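Local coordinates for predicted protein (Acinetobacter sp. RUH2624, PDB 4MEA) that probably hydrolyses epoxides, as a secreted Cif-type virulence factor with the alpha/beta hydrolase fold, at residues Phe20-Tyr31 / Glu221-Ser231. Numbering follows the deposited sequence. Where two conformers were deposited one is given.
Sequences FNKVKSNGLGQY and ELLAELIEPYS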
loop_
_atom_site.group_PDB
_atom_site.type_symbol
_atom_site.label_atom_id
_atom_site.label_comp_id
_atom_site.label_asym_id
_atom_site.label_seq_id
_atom_site.Cartn_x
_atom_site.Cartn_y
_atom_site.Cartn_z
ATOM N N PHE A 20 -24.774 -8.339 -5.563
ATOM C CA PHE A 20 -23.997 -9.569 -5.694
ATOM C C PHE A 20 -24.932 -10.779 -5.741
ATOM O O PHE A 20 -24.732 -11.697 -6.537
ATOM C CB PHE A 20 -23.007 -9.742 -4.529
ATOM C CG PHE A 20 -22.004 -8.615 -4.384
ATOM C CD1 PHE A 20 -21.616 -7.856 -5.477
ATOM C CD2 PHE A 20 -21.451 -8.322 -3.140
ATOM C CE1 PHE A 20 -20.688 -6.829 -5.340
ATOM C CE2 PHE A 20 -20.520 -7.286 -2.988
ATOM C CZ PHE A 20 -20.141 -6.541 -4.091
ATOM N N ASN A 21 -25.946 -10.781 -4.881
ATOM C CA ASN A 21 -26.902 -11.888 -4.826
ATOM C C ASN A 21 -27.683 -12.027 -6.117
ATOM O O ASN A 21 -28.002 -13.139 -6.550
ATOM C CB ASN A 21 -27.896 -11.698 -3.687
ATOM C CG ASN A 21 -27.259 -11.811 -2.325
ATOM O OD1 ASN A 21 -26.134 -12.288 -2.182
ATOM N ND2 ASN A 21 -27.992 -11.381 -1.305
ATOM N N LYS A 22 -28.021 -10.888 -6.713
ATOM C CA LYS A 22 -28.718 -10.868 -7.989
ATOM C C LYS A 22 -27.844 -11.422 -9.114
ATOM O O LYS A 22 -28.326 -12.153 -9.987
ATOM C CB LYS A 22 -29.178 -9.446 -8.324
ATOM C CG LYS A 22 -29.778 -9.286 -9.713
ATOM C CD LYS A 22 -30.170 -7.840 -9.989
ATOM C CE LYS A 22 -30.723 -7.666 -11.396
ATOM N NZ LYS A 22 -31.061 -6.242 -11.676
ATOM N N VAL A 23 -26.561 -11.068 -9.100
ATOM C CA VAL A 23 -25.626 -11.598 -10.089
ATOM C C VAL A 23 -25.618 -13.119 -10.009
ATOM O O VAL A 23 -25.758 -13.816 -11.020
ATOM C CB VAL A 23 -24.190 -11.041 -9.880
ATOM C CG1 VAL A 23 -23.179 -11.855 -10.668
ATOM C CG2 VAL A 23 -24.123 -9.547 -10.270
ATOM N N LYS A 24 -25.479 -13.644 -8.801
ATOM C CA LYS A 24 -25.437 -15.096 -8.633
ATOM C C LYS A 24 -26.773 -15.791 -8.978
ATOM O O LYS A 24 -26.798 -16.764 -9.740
ATOM C CB LYS A 24 -24.977 -15.451 -7.215
ATOM C CG LYS A 24 -24.729 -16.927 -7.012
ATOM C CD LYS A 24 -23.989 -17.173 -5.714
ATOM C CE LYS A 24 -23.754 -18.663 -5.489
ATOM N NZ LYS A 24 -23.021 -18.919 -4.213
ATOM N N SER A 25 -27.881 -15.280 -8.452
ATOM C CA SER A 25 -29.188 -15.901 -8.671
ATOM C C SER A 25 -29.653 -15.819 -10.128
ATOM O O SER A 25 -30.407 -16.675 -10.597
ATOM C CB SER A 25 -30.242 -15.295 -7.733
ATOM O OG SER A 25 -29.904 -15.521 -6.371
ATOM N N ASN A 26 -29.214 -14.786 -10.842
ATOM C CA ASN A 26 -29.577 -14.638 -12.253
ATOM C C ASN A 26 -28.580 -15.295 -13.201
ATOM O O ASN A 26 -28.747 -15.236 -14.419
ATOM C CB ASN A 26 -29.745 -13.162 -12.625
ATOM C CG ASN A 26 -30.992 -12.546 -12.018
ATOM O OD1 ASN A 26 -32.005 -13.215 -11.844
ATOM N ND2 ASN A 26 -30.920 -11.265 -11.695
ATOM N N GLY A 27 -27.550 -15.927 -12.640
ATOM C CA GLY A 27 -26.497 -16.538 -13.441
ATOM C C GLY A 27 -25.763 -15.566 -14.358
ATOM O O GLY A 27 -25.481 -15.879 -15.519
ATOM N N LEU A 28 -25.442 -14.384 -13.835
ATOM C CA LEU A 28 -24.729 -13.366 -14.609
ATOM C C LEU A 28 -23.233 -13.425 -14.294
ATOM O O LEU A 28 -22.798 -14.243 -13.490
ATOM C CB LEU A 28 -25.273 -11.980 -14.266
ATOM C CG LEU A 28 -26.792 -11.782 -14.349
ATOM C CD1 LEU A 28 -27.137 -10.319 -14.112
ATOM C CD2 LEU A 28 -27.351 -12.258 -15.690
ATOM N N GLY A 29 -22.447 -12.555 -14.914
ATOM C CA GLY A 29 -21.038 -12.452 -14.560
ATOM C C GLY A 29 -20.257 -13.741 -14.755
ATOM O O GLY A 29 -20.276 -14.324 -15.845
ATOM N N GLN A 30 -19.565 -14.191 -13.708
ATOM C CA GLN A 30 -18.720 -15.383 -13.822
ATOM C C GLN A 30 -19.529 -16.649 -14.102
ATOM O O GLN A 30 -18.973 -17.673 -14.513
ATOM C CB GLN A 30 -17.846 -15.585 -12.574
ATOM C CG GLN A 30 -18.613 -15.867 -11.275
ATOM C CD GLN A 30 -17.698 -16.283 -10.139
ATOM O OE1 GLN A 30 -16.629 -16.853 -10.362
ATOM N NE2 GLN A 30 -18.115 -15.997 -8.909
ATOM N N TYR A 31 -20.838 -16.576 -13.885
ATOM C CA TYR A 31 -21.697 -17.749 -14.053
ATOM C C TYR A 31 -22.342 -17.773 -15.434
ATOM O O TYR A 31 -23.051 -18.717 -15.772
ATOM C CB TYR A 31 -22.793 -17.774 -12.984
ATOM C CG TYR A 31 -22.290 -17.557 -11.573
ATOM C CD1 TYR A 31 -21.678 -18.588 -10.869
ATOM C CD2 TYR A 31 -22.441 -16.322 -10.941
ATOM C CE1 TYR A 31 -21.213 -18.392 -9.572
ATOM C CE2 TYR A 31 -21.989 -16.117 -9.643
ATOM C CZ TYR A 31 -21.369 -17.160 -8.966
ATOM O OH TYR A 31 -20.910 -16.970 -7.683
ATOM N N GLU A 221 -23.405 -2.081 -12.761
ATOM C CA GLU A 221 -23.794 -3.482 -12.974
ATOM C C GLU A 221 -22.625 -4.338 -13.432
ATOM O O GLU A 221 -22.486 -5.484 -12.996
ATOM C CB GLU A 221 -24.954 -3.610 -13.970
ATOM C CG GLU A 221 -25.070 -4.994 -14.627
ATOM C CD GLU A 221 -25.424 -6.106 -13.642
ATOM O OE1 GLU A 221 -25.892 -5.795 -12.525
ATOM O OE2 GLU A 221 -25.235 -7.297 -13.987
ATOM N N LEU A 222 -21.794 -3.801 -14.324
ATOM C CA LEU A 222 -20.575 -4.515 -14.710
ATOM C C LEU A 222 -19.665 -4.691 -13.489
ATOM O O LEU A 222 -19.101 -5.763 -13.268
ATOM C CB LEU A 222 -19.832 -3.801 -15.843
ATOM C CG LEU A 222 -18.496 -4.461 -16.219
ATOM C CD1 LEU A 222 -18.685 -5.891 -16.724
ATOM C CD2 LEU A 222 -17.753 -3.635 -17.259
ATOM N N LEU A 223 -19.528 -3.639 -12.686
ATOM C CA LEU A 223 -18.709 -3.739 -11.488
ATOM C C LEU A 223 -19.250 -4.808 -10.536
ATOM O O LEU A 223 -18.482 -5.613 -10.006
ATOM C CB LEU A 223 -18.550 -2.374 -10.800
ATOM C CG LEU A 223 -17.627 -1.383 -11.534
ATOM C CD1 LEU A 223 -17.742 0.036 -10.958
ATOM C CD2 LEU A 223 -16.162 -1.850 -11.527
ATOM N N ALA A 224 -20.565 -4.832 -10.328
ATOM C CA ALA A 224 -21.169 -5.855 -9.477
ATOM C C ALA A 224 -20.821 -7.271 -9.963
ATOM O O ALA A 224 -20.536 -8.165 -9.158
ATOM C CB ALA A 224 -22.695 -5.666 -9.395
ATOM N N GLU A 225 -20.821 -7.460 -11.279
ATOM C CA GLU A 225 -20.464 -8.756 -11.877
ATOM C C GLU A 225 -18.991 -9.117 -11.685
ATOM O O GLU A 225 -18.658 -10.282 -11.450
ATOM C CB GLU A 225 -20.798 -8.766 -13.369
ATOM C CG GLU A 225 -22.271 -8.662 -13.648
ATOM C CD GLU A 225 -22.578 -8.692 -15.127
ATOM O OE1 GLU A 225 -21.645 -8.936 -15.924
ATOM O OE2 GLU A 225 -23.751 -8.476 -15.487
ATOM N N LEU A 226 -18.116 -8.119 -11.793
ATOM C CA LEU A 226 -16.683 -8.321 -11.578
ATOM C C LEU A 226 -16.326 -8.524 -10.105
ATOM O O LEU A 226 -15.362 -9.217 -9.780
ATOM C CB LEU A 226 -15.882 -7.142 -12.140
ATOM C CG LEU A 226 -15.969 -7.031 -13.662
ATOM C CD1 LEU A 226 -15.293 -5.765 -14.162
ATOM C CD2 LEU A 226 -15.340 -8.273 -14.281
ATOM N N ILE A 227 -17.106 -7.922 -9.216
ATOM C CA ILE A 227 -16.766 -7.919 -7.796
ATOM C C ILE A 227 -17.393 -9.077 -7.020
ATOM O O ILE A 227 -16.809 -9.575 -6.054
ATOM C CB ILE A 227 -17.098 -6.558 -7.153
ATOM C CG1 ILE A 227 -16.262 -5.469 -7.836
ATOM C CG2 ILE A 227 -16.833 -6.600 -5.654
ATOM C CD1 ILE A 227 -16.667 -4.027 -7.494
ATOM N N GLU A 228 -18.567 -9.527 -7.459
ATOM C CA GLU A 228 -19.225 -10.661 -6.815
ATOM C C GLU A 228 -18.281 -11.840 -6.570
ATOM O O GLU A 228 -18.367 -12.485 -5.516
ATOM C CB GLU A 228 -20.474 -11.105 -7.598
ATOM C CG GLU A 228 -21.231 -12.283 -6.969
ATOM C CD GLU A 228 -20.764 -13.642 -7.472
ATOM O OE1 GLU A 228 -20.009 -13.695 -8.469
ATOM O OE2 GLU A 228 -21.163 -14.665 -6.867
ATOM N N PRO A 229 -17.371 -12.127 -7.524
ATOM C CA PRO A 229 -16.477 -13.277 -7.312
ATOM C C PRO A 229 -15.446 -13.047 -6.206
ATOM O O PRO A 229 -14.800 -14.001 -5.761
ATOM C CB PRO A 229 -15.774 -13.434 -8.668
ATOM C CG PRO A 229 -16.697 -12.785 -9.652
ATOM C CD PRO A 229 -17.264 -11.607 -8.898
ATOM N N TYR A 230 -15.315 -11.799 -5.762
ATOM C CA TYR A 230 -14.329 -11.421 -4.741
ATOM C C TYR A 230 -15.025 -10.825 -3.513
ATOM O O TYR A 230 -14.477 -9.955 -2.834
ATOM C CB TYR A 230 -13.336 -10.396 -5.317
ATOM C CG TYR A 230 -12.386 -10.992 -6.324
ATOM C CD1 TYR A 230 -11.151 -11.509 -5.925
ATOM C CD2 TYR A 230 -12.725 -11.059 -7.676
ATOM C CE1 TYR A 230 -10.278 -12.078 -6.844
ATOM C CE2 TYR A 230 -11.859 -11.625 -8.603
ATOM C CZ TYR A 230 -10.644 -12.129 -8.188
ATOM O OH TYR A 230 -9.786 -12.688 -9.107
ATOM N N SER A 231 -16.235 -11.297 -3.228
ATOM C CA SER A 231 -17.072 -10.636 -2.237
ATOM C C SER A 231 -17.116 -11.345 -0.887
ATOM O O SER A 231 -17.848 -10.914 0.003
ATOM C CB SER A 231 -18.490 -10.443 -2.779
ATOM O OG SER A 231 -19.105 -11.698 -3.068
HETATM O O HOH W 1 -19.738 -12.771 -11.181
HETATM O O HOH W 2 -16.209 -16.473 -6.596
#
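The carboxylate of Glu228 reaches across to Gln30 and Tyr31 and ties an N-terminal helix-and-turn of this alpha/beta hydrolase to the short 3-10 segment that follows helix 220-227. Tyr31 OH donates a very short hydrogen bond, 2.5 Å, to Glu228 OE2, which lies in the plane of the tyrosine ring at its edge. Gln30 NE2 takes Glu228 OE1 on the syn side at 3.0 Å, with the amide and carboxylate planes 68° apart. With CG of Glu228 anti to the backbone N (chi1 -179°), the bend at chi2 turns its carboxylate toward both donors. The two bonds and a water on OE1 should favour the charged form of this buried acid.

Apolar contacts fill the crossing of helices 20-25 and 221-227, whose axes approach to 9.1 Å at -75°. Phe20 CZ meets Ile227 CG2 at 3.7 Å, and Phe20 CD2 meets Ser231 CB. Val23 CG2 touches both Ala224 CB and Glu225 CG, while its CG1 touches Glu228 CB. Ile227 also touches helix 200-211.

Beyond Val23, a Schellman motif at Gly27 ends the first helix and turns the chain back, bringing Gly29 CA to 3.9 Å from Glu225 CB. Gln30 CG covers one face of the Tyr31 ring, and Trp71 binds the Gln30 carbonyl. A bridging water accepts from Gln30 N and donates to both Glu225 O, at 2.7 Å, and Glu228 OE1.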